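Local coordinates for putative iron-uptake ABC transport system,periplasmic iron-binding protein (Campylobacter jejuni, PDB 3E13) that binds a ferric ion as the periplasmic component of an iron-uptake system and probably delivers it to an ABC transporter, at residues T58-I61 and S62-T65; Q34-A37 and S38-I41; K20-E23 and E24-I28; S8-Y12 and N13-E17. All blocks are in the same frame, centred on the assembly; numbering follows the deposited sequence.

Interaction 1 (T58-I61 and S62-T65)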
ATOM      1  N   THR A  58      -0.996   6.667  -5.938  1.00 10.21           N
ATOM      2  CA  THR A  58      -0.059   5.626  -5.461  1.00  9.62           C
ATOM      3  C   THR A  58      -0.787   4.630  -4.602  1.00  9.71           C
ATOM      4  O   THR A  58      -1.954   4.831  -4.208  1.00  9.55           O
ATOM      5  CB  THR A  58       1.048   6.206  -4.585  1.00 10.50           C
ATOM      6  OG1 THR A  58       0.457   6.598  -3.338  1.00 10.59           O
ATOM      7  CG2 THR A  58       1.736   7.412  -5.214  1.00 11.35           C
ATOM      8  N   ALA A  59      -0.081   3.548  -4.303  1.00  8.94           N
ATOM      9  CA  ALA A  59      -0.515   2.579  -3.338  1.00  8.79           C
ATOM     10  C   ALA A  59       0.406   2.638  -2.107  1.00  8.19           C
ATOM     11  O   ALA A  59       0.647   1.642  -1.430  1.00  9.20           O
ATOM     12  CB  ALA A  59      -0.494   1.197  -3.991  1.00  9.58           C
ATOM     13  N   ASP A  60       0.931   3.822  -1.842  1.00  7.80           N
ATOM     14  CA  ASP A  60       2.001   3.993  -0.855  1.00  9.00           C
ATOM     15  C   ASP A  60       2.183   5.430  -0.430  1.00  8.47           C
ATOM     16  O   ASP A  60       2.244   6.357  -1.265  1.00  9.37           O
ATOM     17  CB  ASP A  60       3.299   3.446  -1.440  1.00  7.41           C
ATOM     18  CG  ASP A  60       4.460   3.688  -0.580  1.00  9.03           C
ATOM     19  OD1 ASP A  60       5.452   4.376  -1.042  1.00  8.56           O
ATOM     20  OD2 ASP A  60       4.523   3.193   0.565  1.00 14.24           O
ATOM     21  N   ILE A  61       2.320   5.637   0.868  1.00  8.09           N
ATOM     22  CA  ILE A  61       2.601   6.986   1.398  1.00  8.72           C
ATOM     23  C   ILE A  61       3.931   7.532   0.874  1.00  9.15           C
ATOM     24  O   ILE A  61       3.998   8.697   0.480  1.00  9.08           O
ATOM     25  CB  ILE A  61       2.580   7.062   2.966  1.00  9.89           C
ATOM     26  CG1 ILE A  61       2.915   8.486   3.466  1.00  9.84           C
ATOM     27  CG2 ILE A  61       3.529   6.023   3.626  1.00  9.80           C
ATOM     28  CD1 ILE A  61       2.048   9.605   2.927  1.00 11.53           C
ATOM     29  N   SER A  62       4.962   6.696   0.892  1.00  9.36           N
ATOM     30  CA  SER A  62       6.295   7.244   0.645  1.00  8.60           C
ATOM     31  C   SER A  62       6.460   7.741  -0.786  1.00  9.73           C
ATOM     32  O   SER A  62       7.109   8.760  -1.016  1.00  9.65           O
ATOM     33  CB  SER A  62       7.405   6.241   1.034  1.00  9.75           C
ATOM     34  OG  SER A  62       7.283   5.885   2.422  1.00 11.76           O
ATOM     35  N   ASN A  63       5.807   7.086  -1.722  1.00  9.61           N
ATOM     36  CA  ASN A  63       5.785   7.541  -3.102  1.00  8.75           C
ATOM     37  C   ASN A  63       5.164   8.940  -3.250  1.00  9.40           C
ATOM     38  O   ASN A  63       5.596   9.729  -4.045  1.00  9.12           O
ATOM     39  CB  ASN A  63       5.030   6.591  -4.003  1.00  9.34           C
ATOM     40  CG  ASN A  63       5.691   5.235  -4.148  1.00  8.47           C
ATOM     41  OD1 ASN A  63       5.031   4.217  -4.388  1.00 10.59           O
ATOM     42  ND2 ASN A  63       7.068   5.219  -4.097  1.00  9.99           N
ATOM     43  N   LEU A  64       4.094   9.217  -2.509  1.00  8.57           N
ATOM     44  CA  LEU A  64       3.514  10.540  -2.501  1.00  7.91           C
ATOM     45  C   LEU A  64       4.477  11.548  -1.930  1.00  9.16           C
ATOM     46  O   LEU A  64       4.603  12.629  -2.469  1.00 10.13           O
ATOM     47  CB  LEU A  64       2.210  10.560  -1.662  1.00  7.43           C
ATOM     48  CG  LEU A  64       1.112   9.762  -2.347  1.00  7.92           C
ATOM     49  CD1 LEU A  64       0.078   9.375  -1.283  1.00 10.88           C
ATOM     50  CD2 LEU A  64       0.433  10.524  -3.504  1.00  9.90           C
ATOM     51  N   THR A  65       5.109  11.233  -0.796  1.00 10.45           N
ATOM     52  CA  THR A  65       6.051  12.189  -0.203  1.00 10.62           C
ATOM     53  C   THR A  65       7.285  12.390  -1.091  1.00 10.90           C
ATOM     54  O   THR A  65       7.854  13.499  -1.141  1.00 12.26           O
ATOM     55  CB  THR A  65       6.441  11.806   1.212  1.00 13.25           C
ATOM     56  OG1 THR A  65       7.084  10.547   1.193  1.00 16.23           O
ATOM     57  CG2 THR A  65       5.264  11.554   2.032  1.00 11.69           C
TER
HETATM   58  O   HOH W   1       2.595   3.180  -5.126  1.00  9.38           O
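D60 stands at the N-cap of helix 61-69, and its OD1 accepts the backbone N-H of N63 at 2.8 Å, with an N-H...O angle of 146°. The amide comes from above the carboxylate plane, 41° out of it. With CG anti to the backbone N (chi1 174°), the short side chain folds over the first turn, where an aspartate can meet an amide that has no earlier carbonyl to bond. Its other oxygen, OD2, is held by T146 and N234.

The close packing lies where T58 meets the helix. T58 CG2 rests on N63 CB at 3.6 Å, while T58 OG1, 3.4 Å from L64 CG, gives its hydrogen to the carbonyl O of D60 at 2.7 Å. A beta-branched threonine suits this place because one branch packs against the helix while the other ties down the loop. I61 and T65 make a lighter contact, CD1 meeting CG2 at 3.9 Å, with A302 and W96 packing against both. The hydrated part is elsewhere: one water bridges A59 N and N63 OD1, donating to the latter at 2.7 Å, and N63 ND2 turns to E66. All the residues that touch are buried, so polar groups need partners within the fold. The negative cap faces the positive end of the helix dipole, which would favour an ionised D60, close to the iron ligand Y143.

Interaction 2 (Q34-A37 and S38-I41)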
ATOM      1  N   GLN A  34      -0.842   3.506 -16.230  1.00 14.82           N
ATOM      2  CA  GLN A  34      -0.405   2.692 -15.096  1.00 15.24           C
ATOM      3  C   GLN A  34       1.027   2.236 -15.337  1.00 14.49           C
ATOM      4  O   GLN A  34       1.356   1.732 -16.410  1.00 15.54           O
ATOM      5  CB  GLN A  34      -1.308   1.492 -14.925  1.00 16.55           C
ATOM      6  CG  GLN A  34      -0.977   0.610 -13.746  1.00 20.79           C
ATOM      7  CD  GLN A  34      -1.984  -0.510 -13.560  1.00 23.96           C
ATOM      8  OE1 GLN A  34      -3.204  -0.258 -13.508  1.00 22.92           O
ATOM      9  NE2 GLN A  34      -1.491  -1.741 -13.479  1.00 25.62           N
ATOM     10  N   ALA A  35       1.853   2.387 -14.318  1.00 13.23           N
ATOM     11  CA  ALA A  35       3.222   1.902 -14.318  1.00 13.45           C
ATOM     12  C   ALA A  35       3.709   1.820 -12.893  1.00 14.07           C
ATOM     13  O   ALA A  35       2.995   2.221 -11.947  1.00 13.74           O
ATOM     14  CB  ALA A  35       4.114   2.824 -15.114  1.00 14.81           C
ATOM     15  N   LYS A  36       4.924   1.328 -12.716  1.00 13.52           N
ATOM     16  CA  LYS A  36       5.517   1.310 -11.381  1.00 13.55           C
ATOM     17  C   LYS A  36       5.699   2.715 -10.862  1.00 12.24           C
ATOM     18  O   LYS A  36       5.908   3.653 -11.610  1.00 12.20           O
ATOM     19  CB  LYS A  36       6.860   0.607 -11.380  1.00 14.60           C
ATOM     20  CG  LYS A  36       6.837  -0.805 -11.709  1.00 17.78           C
ATOM     21  CD  LYS A  36       8.262  -1.343 -11.675  1.00 24.94           C
ATOM     22  CE  LYS A  36       8.401  -2.530 -12.541  1.00 29.65           C
ATOM     23  NZ  LYS A  36       8.985  -2.143 -13.873  1.00 32.00           N
ATOM     24  N   ALA A  37       5.591   2.911  -9.542  1.00 11.78           N
ATOM     25  CA  ALA A  37       5.754   4.254  -9.006  1.00 11.54           C
ATOM     26  C   ALA A  37       7.081   4.911  -9.343  1.00 11.79           C
ATOM     27  O   ALA A  37       7.114   6.098  -9.569  1.00 11.60           O
ATOM     28  CB  ALA A  37       5.502   4.293  -7.533  1.00 13.44           C
ATOM     29  N   SER A  38       8.146   4.128  -9.254  1.00 12.08           N
ATOM     30  CA  SER A  38       9.476   4.642  -9.522  1.00 11.72           C
ATOM     31  C   SER A  38       9.564   5.168 -10.964  1.00 12.83           C
ATOM     32  O   SER A  38      10.145   6.218 -11.186  1.00 12.48           O
ATOM     33  CB  SER A  38      10.519   3.558  -9.288  1.00 12.73           C
ATOM     34  OG  SER A  38      10.299   2.423 -10.083  1.00 16.74           O
ATOM     35  N   GLU A  39       8.906   4.478 -11.885  1.00 12.42           N
ATOM     36  CA  GLU A  39       8.882   4.851 -13.307  1.00 14.15           C
ATOM     37  C   GLU A  39       8.066   6.132 -13.471  1.00 12.49           C
ATOM     38  O   GLU A  39       8.464   7.025 -14.178  1.00 11.21           O
ATOM     39  CB  GLU A  39       8.329   3.724 -14.168  1.00 14.85           C
ATOM     40  CG  GLU A  39       9.181   2.465 -14.055  1.00 21.68           C
ATOM     41  CD  GLU A  39       8.994   1.406 -15.125  1.00 29.02           C
ATOM     42  OE1 GLU A  39       8.224   1.608 -16.100  1.00 36.69           O
ATOM     43  OE2 GLU A  39       9.634   0.327 -14.955  1.00 37.11           O
ATOM     44  N   LEU A  40       6.913   6.222 -12.787  1.00 11.13           N
ATOM     45  CA  LEU A  40       6.083   7.407 -12.870  1.00 11.11           C
ATOM     46  C   LEU A  40       6.715   8.639 -12.258  1.00 10.36           C
ATOM     47  O   LEU A  40       6.546   9.733 -12.781  1.00 11.36           O
ATOM     48  CB  LEU A  40       4.722   7.146 -12.203  1.00 10.99           C
ATOM     49  CG  LEU A  40       3.826   6.090 -12.877  1.00 10.95           C
ATOM     50  CD1 LEU A  40       2.579   5.853 -12.059  1.00 11.58           C
ATOM     51  CD2 LEU A  40       3.481   6.481 -14.285  1.00 12.61           C
ATOM     52  N   ILE A  41       7.396   8.487 -11.123  1.00 10.26           N
ATOM     53  CA  ILE A  41       8.063   9.621 -10.494  1.00  9.99           C
ATOM     54  C   ILE A  41       9.213  10.129 -11.384  1.00 10.43           C
ATOM     55  O   ILE A  41       9.352  11.311 -11.556  1.00 11.70           O
ATOM     56  CB  ILE A  41       8.553   9.248  -9.116  1.00 10.38           C
ATOM     57  CG1 ILE A  41       7.336   9.038  -8.212  1.00 10.28           C
ATOM     58  CG2 ILE A  41       9.454  10.274  -8.555  1.00 11.00           C
ATOM     59  CD1 ILE A  41       7.656   8.400  -6.899  1.00 13.98           C
TER
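K36 and E39 meet through their charged ends, NZ lying 2.8 Å from OE2 in a salt bridge on the exposed side of the first turn of helix 37-47. Both side chains leave the backbone with CG anti to the carbonyl carbon. The lysine then runs extended until it bends at its last torsion, chi4 98°, which swings NZ over the carboxylate. The ammonium therefore sits above the carboxylate plane, 46° out of it. Lower down the two chains lie farther apart, K36 CB being 4.0 Å from E39 CG. Lysine and glutamate suit this surface position, being long enough to pair their charges without burying them.

The inward side of the turn is apolar. L40 reaches back to the loop, its CD2 touching A35 CB at 3.8 Å and its CD1 approaching A35 O. Small alanines fit here: the methyl of A35 lets L40 come close to the loop backbone, and that of A37 meets A9 and N63. One residue on, I41 brings CG1 to 3.2 Å from A37 O, and both L40 and I41 pack on F56 of strand 55-58. K36 O accepts from L40 N at 3.0 Å and A37 O from I41 N at 2.9 Å, the first full helical bonds. The arrangement is that of a helix N-terminus entered from a parallel strand, as in the alpha/beta domains of periplasmic binding proteins.

Interaction 3 (K20-E23 and E24-I28)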
ATOM      1  N   LYS A  20     -14.805   4.624 -14.765  1.00 14.49           N
ATOM      2  CA  LYS A  20     -15.997   4.644 -15.621  1.00 16.27           C
ATOM      3  C   LYS A  20     -17.106   5.396 -14.958  1.00 15.49           C
ATOM      4  O   LYS A  20     -17.773   6.247 -15.586  1.00 14.11           O
ATOM      5  CB  LYS A  20     -16.462   3.218 -15.905  1.00 16.71           C
ATOM      6  CG  LYS A  20     -15.735   2.529 -17.017  1.00 24.58           C
ATOM      7  CD  LYS A  20     -16.594   1.348 -17.534  1.00 30.27           C
ATOM      8  CE  LYS A  20     -15.796   0.053 -17.608  1.00 34.83           C
ATOM      9  NZ  LYS A  20     -16.543  -0.958 -18.403  1.00 37.33           N
ATOM     10  N   LYS A  21     -17.265   5.175 -13.663  1.00 14.08           N
ATOM     11  CA  LYS A  21     -18.271   5.924 -12.935  1.00 13.91           C
ATOM     12  C   LYS A  21     -17.994   7.418 -12.926  1.00 12.78           C
ATOM     13  O   LYS A  21     -18.935   8.191 -13.032  1.00 15.06           O
ATOM     14  CB  LYS A  21     -18.439   5.379 -11.544  1.00 14.61           C
ATOM     15  CG  LYS A  21     -19.114   4.034 -11.551  1.00 15.93           C
ATOM     16  CD  LYS A  21     -19.131   3.448 -10.189  1.00 20.55           C
ATOM     17  CE  LYS A  21     -20.440   3.600  -9.566  1.00 24.93           C
ATOM     18  NZ  LYS A  21     -21.577   2.887 -10.315  1.00 27.49           N
ATOM     19  N   PHE A  22     -16.726   7.835 -12.834  1.00 12.15           N
ATOM     20  CA  PHE A  22     -16.409   9.259 -12.898  1.00 12.07           C
ATOM     21  C   PHE A  22     -16.768   9.850 -14.272  1.00 12.90           C
ATOM     22  O   PHE A  22     -17.314  10.976 -14.376  1.00 14.42           O
ATOM     23  CB  PHE A  22     -14.908   9.457 -12.591  1.00 12.04           C
ATOM     24  CG  PHE A  22     -14.462  10.885 -12.585  1.00 12.32           C
ATOM     25  CD1 PHE A  22     -14.775  11.710 -11.526  1.00 11.77           C
ATOM     26  CD2 PHE A  22     -13.773  11.417 -13.675  1.00 10.36           C
ATOM     27  CE1 PHE A  22     -14.413  13.027 -11.516  1.00 12.28           C
ATOM     28  CE2 PHE A  22     -13.384  12.731 -13.676  1.00 12.90           C
ATOM     29  CZ  PHE A  22     -13.681  13.527 -12.619  1.00 10.54           C
ATOM     30  N   GLU A  23     -16.418   9.108 -15.310  1.00 14.39           N
ATOM     31  CA  GLU A  23     -16.648   9.531 -16.696  1.00 15.27           C
ATOM     32  C   GLU A  23     -18.132   9.672 -16.921  1.00 17.26           C
ATOM     33  O   GLU A  23     -18.590  10.697 -17.478  1.00 17.04           O
ATOM     34  CB  GLU A  23     -16.062   8.541 -17.663  1.00 16.50           C
ATOM     35  CG  GLU A  23     -14.541   8.543 -17.693  1.00 13.88           C
ATOM     36  CD  GLU A  23     -13.916   7.521 -18.621  1.00 19.35           C
ATOM     37  OE1 GLU A  23     -12.852   7.829 -19.192  1.00 17.07           O
ATOM     38  OE2 GLU A  23     -14.430   6.383 -18.749  1.00 21.37           O
ATOM     39  N   GLU A  24     -18.889   8.697 -16.425  1.00 16.59           N
ATOM     40  CA  GLU A  24     -20.340   8.732 -16.565  1.00 18.86           C
ATOM     41  C   GLU A  24     -20.950   9.910 -15.826  1.00 18.80           C
ATOM     42  O   GLU A  24     -21.855  10.558 -16.369  1.00 20.48           O
ATOM     43  CB  GLU A  24     -20.975   7.442 -16.087  1.00 20.16           C
ATOM     44  CG  GLU A  24     -20.523   6.234 -16.874  1.00 24.00           C
ATOM     45  CD  GLU A  24     -20.868   4.895 -16.193  1.00 30.77           C
ATOM     46  OE1 GLU A  24     -20.759   3.880 -16.910  1.00 36.85           O
ATOM     47  OE2 GLU A  24     -21.216   4.837 -14.974  1.00 31.74           O
ATOM     48  N   LYS A  25     -20.473  10.186 -14.622  1.00 17.69           N
ATOM     49  CA  LYS A  25     -20.992  11.269 -13.778  1.00 18.66           C
ATOM     50  C   LYS A  25     -20.694  12.659 -14.361  1.00 18.60           C
ATOM     51  O   LYS A  25     -21.584  13.518 -14.429  1.00 18.12           O
ATOM     52  CB  LYS A  25     -20.475  11.161 -12.327  1.00 19.69           C
ATOM     53  CG  LYS A  25     -20.940  12.285 -11.383  1.00 20.16           C
ATOM     54  CD  LYS A  25     -20.308  12.248  -9.995  1.00 26.93           C
ATOM     55  CE  LYS A  25     -21.013  13.254  -9.014  1.00 28.41           C
ATOM     56  NZ  LYS A  25     -20.228  13.574  -7.732  1.00 28.16           N
ATOM     57  N   THR A  26     -19.468  12.861 -14.845  1.00 17.49           N
ATOM     58  CA  THR A  26     -18.993  14.182 -15.177  1.00 16.72           C
ATOM     59  C   THR A  26     -18.879  14.533 -16.658  1.00 16.68           C
ATOM     60  O   THR A  26     -18.742  15.714 -17.003  1.00 17.36           O
ATOM     61  CB  THR A  26     -17.585  14.384 -14.580  1.00 16.40           C
ATOM     62  OG1 THR A  26     -16.684  13.462 -15.196  1.00 15.05           O
ATOM     63  CG2 THR A  26     -17.534  14.042 -13.069  1.00 16.21           C
ATOM     64  N   GLY A  27     -18.859  13.515 -17.506  1.00 16.75           N
ATOM     65  CA  GLY A  27     -18.605  13.688 -18.916  1.00 16.48           C
ATOM     66  C   GLY A  27     -17.145  13.925 -19.265  1.00 17.56           C
ATOM     67  O   GLY A  27     -16.820  14.195 -20.434  1.00 17.02           O
ATOM     68  N   ILE A  28     -16.266  13.801 -18.271  1.00 15.22           N
ATOM     69  CA  ILE A  28     -14.825  14.000 -18.458  1.00 15.60           C
ATOM     70  C   ILE A  28     -14.192  12.699 -18.884  1.00 15.80           C
ATOM     71  O   ILE A  28     -14.432  11.655 -18.264  1.00 18.84           O
ATOM     72  CB  ILE A  28     -14.162  14.469 -17.113  1.00 14.91           C
ATOM     73  CG1 ILE A  28     -14.673  15.834 -16.682  1.00 15.07           C
ATOM     74  CG2 ILE A  28     -12.624  14.504 -17.256  1.00 14.91           C
ATOM     75  CD1 ILE A  28     -14.379  16.184 -15.244  1.00 15.86           C
TER
HETATM   76  O   HOH W   2     -16.865  10.836 -20.406  1.00 38.72           O
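The backbone completes the last turns of helix 14-26 with i to i+4 bonds, ending in G27 N to E23 O at 2.8 Å, and then leaves the helix at G27, whose positive phi (77°) suits a residue without a side chain. T26 ties its side chain back to the preceding turn. Its OG1 donates to F22 O at 2.7 Å, while T26 N reaches the same oxygen from the other face of the carbonyl plane, so two donors grip F22 O. OG1 also accepts from I28 N at 3.1 Å, making an ST turn that steers the chain out of the helix. Threonine serves both needs, for its methyl CG2 lies over one face of the F22 ring, 3.9 Å from the centroid and 22° off the normal, a CH-pi contact.

With its CG anti to the backbone N, chi1 -178°, the phenylalanine carries its ring forward along the helix, toward T26 and I28. I28 CD1 approaches the ring at CZ, 3.8 Å away, obliquely. E23 CG comes within 3.2 Å of I28 O, whereas its carboxylate turns to K29 and to the backbone N of V30. E24 lies extended along the exposed surface beside K20 O.

Beyond the helix, F22 sits edge-to-face with F253 and F256 of helix 247-257, and F22 and I28 both touch L4, so the helix end is pinned between that helix and strand 3-8 just before strand 29-34.

Interaction 4 (S8-Y12 and N13-E17). With FE (Fe (III) ion), chain B.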
ATOM      1  N   SER A   8      -0.945   6.464 -12.486  1.00 10.29           N
ATOM      2  CA  SER A   8      -1.298   5.621 -11.358  1.00 10.26           C
ATOM      3  C   SER A   8      -0.391   4.445 -11.139  1.00  9.95           C
ATOM      4  O   SER A   8      -0.118   3.677 -12.061  1.00 10.56           O
ATOM      5  CB  SER A   8      -2.721   5.115 -11.505  1.00 10.94           C
ATOM      6  OG  SER A   8      -3.019   4.226 -10.411  1.00 11.89           O
ATOM      7  N   ALA A   9       0.095   4.318  -9.905  1.00  9.85           N
ATOM      8  CA  ALA A   9       0.857   3.178  -9.474  1.00  9.24           C
ATOM      9  C   ALA A   9      -0.004   2.159  -8.715  1.00 10.76           C
ATOM     10  O   ALA A   9       0.513   1.208  -8.183  1.00 11.31           O
ATOM     11  CB  ALA A   9       2.079   3.611  -8.646  1.00 10.34           C
ATOM     12  N   ARG A  10      -1.315   2.388  -8.677  1.00 10.71           N
ATOM     13  CA  ARG A  10      -2.260   1.345  -8.285  1.00 10.51           C
ATOM     14  C   ARG A  10      -2.256   0.248  -9.375  1.00 11.55           C
ATOM     15  O   ARG A  10      -1.651   0.422 -10.456  1.00 11.75           O
ATOM     16  CB  ARG A  10      -3.647   1.925  -8.014  1.00 10.18           C
ATOM     17  CG  ARG A  10      -3.714   2.612  -6.676  1.00 11.08           C
ATOM     18  CD  ARG A  10      -5.052   3.257  -6.376  1.00 13.67           C
ATOM     19  NE  ARG A  10      -6.178   2.330  -6.378  1.00 11.08           N
ATOM     20  CZ  ARG A  10      -6.655   1.678  -5.263  1.00  9.65           C
ATOM     21  NH1 ARG A  10      -6.098   1.830  -4.059  1.00 10.55           N
ATOM     22  NH2 ARG A  10      -7.731   0.893  -5.396  1.00  9.82           N
ATOM     23  N   HIS A  11      -2.842  -0.899  -9.090  1.00 10.22           N
ATOM     24  CA  HIS A  11      -2.709  -2.056  -9.956  1.00 11.28           C
ATOM     25  C   HIS A  11      -3.891  -3.005  -9.749  1.00 11.01           C
ATOM     26  O   HIS A  11      -3.711  -4.214  -9.501  1.00 12.01           O
ATOM     27  CB  HIS A  11      -1.346  -2.728  -9.662  1.00 10.96           C
ATOM     28  CG  HIS A  11      -0.970  -2.689  -8.205  1.00 12.24           C
ATOM     29  ND1 HIS A  11      -0.198  -1.685  -7.659  1.00 11.39           N
ATOM     30  CD2 HIS A  11      -1.300  -3.513  -7.172  1.00 12.14           C
ATOM     31  CE1 HIS A  11      -0.077  -1.897  -6.348  1.00 14.72           C
ATOM     32  NE2 HIS A  11      -0.719  -3.015  -6.037  1.00 11.75           N
ATOM     33  N   TYR A  12      -5.089  -2.421  -9.855  1.00 11.69           N
ATOM     34  CA  TYR A  12      -6.330  -3.093  -9.482  1.00 10.92           C
ATOM     35  C   TYR A  12      -7.409  -2.950 -10.532  1.00 13.27           C
ATOM     36  O   TYR A  12      -7.632  -1.865 -11.082  1.00 12.97           O
ATOM     37  CB  TYR A  12      -6.859  -2.513  -8.174  1.00 10.77           C
ATOM     38  CG  TYR A  12      -5.815  -2.454  -7.083  1.00  7.85           C
ATOM     39  CD1 TYR A  12      -5.346  -1.223  -6.609  1.00  7.01           C
ATOM     40  CD2 TYR A  12      -5.208  -3.590  -6.606  1.00  8.79           C
ATOM     41  CE1 TYR A  12      -4.378  -1.128  -5.649  1.00  6.61           C
ATOM     42  CE2 TYR A  12      -4.231  -3.503  -5.654  1.00  9.75           C
ATOM     43  CZ  TYR A  12      -3.816  -2.305  -5.153  1.00  9.41           C
ATOM     44  OH  TYR A  12      -2.816  -2.321  -4.202  1.00  8.97           O
ATOM     45  N   ASN A  13      -8.091  -4.055 -10.787  1.00 14.96           N
ATOM     46  CA  ASN A  13      -9.235  -4.047 -11.683  1.00 17.49           C
ATOM     47  C   ASN A  13     -10.365  -3.183 -11.197  1.00 16.58           C
ATOM     48  O   ASN A  13     -11.074  -2.574 -11.981  1.00 15.68           O
ATOM     49  CB  ASN A  13      -9.729  -5.465 -11.866  1.00 19.59           C
ATOM     50  CG  ASN A  13      -9.225  -6.061 -13.094  1.00 24.64           C
ATOM     51  OD1 ASN A  13      -8.079  -5.792 -13.507  1.00 31.13           O
ATOM     52  ND2 ASN A  13     -10.076  -6.823 -13.762  1.00 32.50           N
ATOM     53  N   ALA A  14     -10.538  -3.077  -9.881  1.00 15.36           N
ATOM     54  CA  ALA A  14     -11.598  -2.247  -9.329  1.00 16.43           C
ATOM     55  C   ALA A  14     -11.525  -0.795  -9.743  1.00 16.13           C
ATOM     56  O   ALA A  14     -12.532  -0.098  -9.870  1.00 18.24           O
ATOM     57  CB  ALA A  14     -11.630  -2.339  -7.786  1.00 16.79           C
ATOM     58  N   ASP A  15     -10.324  -0.302  -9.999  1.00 15.13           N
ATOM     59  CA  ASP A  15     -10.151   1.082 -10.380  1.00 15.36           C
ATOM     60  C   ASP A  15     -10.823   1.412 -11.710  1.00 14.30           C
ATOM     61  O   ASP A  15     -11.256   2.560 -11.900  1.00 15.81           O
ATOM     62  CB  ASP A  15      -8.667   1.385 -10.468  1.00 15.17           C
ATOM     63  CG  ASP A  15      -8.028   1.382  -9.115  1.00 14.45           C
ATOM     64  OD1 ASP A  15      -6.864   1.835  -8.983  1.00 17.02           O
ATOM     65  OD2 ASP A  15      -8.682   1.059  -8.115  1.00 15.88           O
ATOM     66  N   PHE A  16     -10.850   0.442 -12.612  1.00 16.18           N
ATOM     67  CA  PHE A  16     -11.475   0.662 -13.936  1.00 16.50           C
ATOM     68  C   PHE A  16     -12.939   1.013 -13.792  1.00 15.04           C
ATOM     69  O   PHE A  16     -13.433   1.948 -14.467  1.00 14.52           O
ATOM     70  CB  PHE A  16     -11.326  -0.530 -14.838  1.00 16.42           C
ATOM     71  CG  PHE A  16      -9.896  -0.866 -15.203  1.00 22.86           C
ATOM     72  CD1 PHE A  16      -9.474  -2.203 -15.207  1.00 27.96           C
ATOM     73  CD2 PHE A  16      -9.001   0.113 -15.585  1.00 28.79           C
ATOM     74  CE1 PHE A  16      -8.163  -2.541 -15.551  1.00 29.65           C
ATOM     75  CE2 PHE A  16      -7.666  -0.217 -15.924  1.00 32.84           C
ATOM     76  CZ  PHE A  16      -7.267  -1.546 -15.916  1.00 32.34           C
ATOM     77  N   GLU A  17     -13.628   0.311 -12.890  1.00 14.08           N
ATOM     78  CA  GLU A  17     -15.033   0.585 -12.599  1.00 14.65           C
ATOM     79  C   GLU A  17     -15.184   2.014 -12.053  1.00 14.38           C
ATOM     80  O   GLU A  17     -16.137   2.757 -12.410  1.00 12.83           O
ATOM     81  CB  GLU A  17     -15.643  -0.422 -11.597  1.00 15.21           C
ATOM     82  CG  GLU A  17     -17.023   0.028 -11.069  1.00 19.76           C
ATOM     83  CD  GLU A  17     -17.784  -0.910 -10.105  1.00 24.93           C
ATOM     84  OE1 GLU A  17     -17.177  -1.716  -9.392  1.00 28.88           O
ATOM     85  OE2 GLU A  17     -19.037  -0.797 -10.055  1.00 28.22           O
TER
HETATM   86 FE    FE B 326      -1.230  -3.414  -3.936  1.00 10.42          FE
HETATM   87  O   HOH W   3      -5.554   3.641 -10.504  1.00 23.19           O
HETATM   88  O   HOH W   4      -5.382   0.244 -11.045  1.00 17.70           O
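A bend at chi3 (59°) turns the guanidinium of R10 back toward D15, whose CG stands anti to its own carbonyl carbon (chi1 -70°), and the two planes come to lie only 18° apart. The grip is side-on and bidentate: R10 NE donates to D15 OD1 at 2.7 Å and R10 NH2 to D15 OD2 at 2.9 Å, each oxygen using its syn lone pair. Arginine fits because its flat group offers two parallel N-H bonds, and aspartate because its short side chain holds the carboxylate close to the first turn. D15 OD1 also accepts from a water shared with S8 OG, and the water on Y12 N probably donates to it as well. NH2 has a second anionic partner in E272, which would help hold the guanidinium in place.

The ring of Y12 brings CD1 over a face of the guanidinium, while D15 lies at the ring's edge. At the far end of the ring, Y12 OH binds the iron at 1.9 Å, and H11 NE2 binds it at 2.2 Å. The histidine is oriented by ND1, which donates to A9 O at 3.0 Å. Y143, Y199 and Y200 complete the metal site, and R102 hydrogen-bonds to Y12 OH.

In the fold, this loop carries the chain from strand 3-8 into helix 14-26. S8 and A9 are bonded to the flanking strands 29-34 and 55-58, and L266 of helix 260-268 lies against R10.

Along the chain the order is interaction 4, 3, 2, 1. Interactions 4 and 3 mark the beginning and end of helix 14-26, their centres about 16 Å apart. Interactions 2 and 1 follow strands 29-34 and 55-58, which flank strand 3-8 in the same sheet, their centres about 11 Å apart. Interactions 1, 2 and 4 touch: A37 packs on N63, A59 on H11, and L40 on S8. Interaction 4 supplies two iron ligands and interactions 1 and 2 pack around it, so neighbouring strand-to-helix turns hold the loop of H11 and Y12 on one side of the iron site. Interaction 3 lies away from the site, its centre about 26 Å from that of interaction 1.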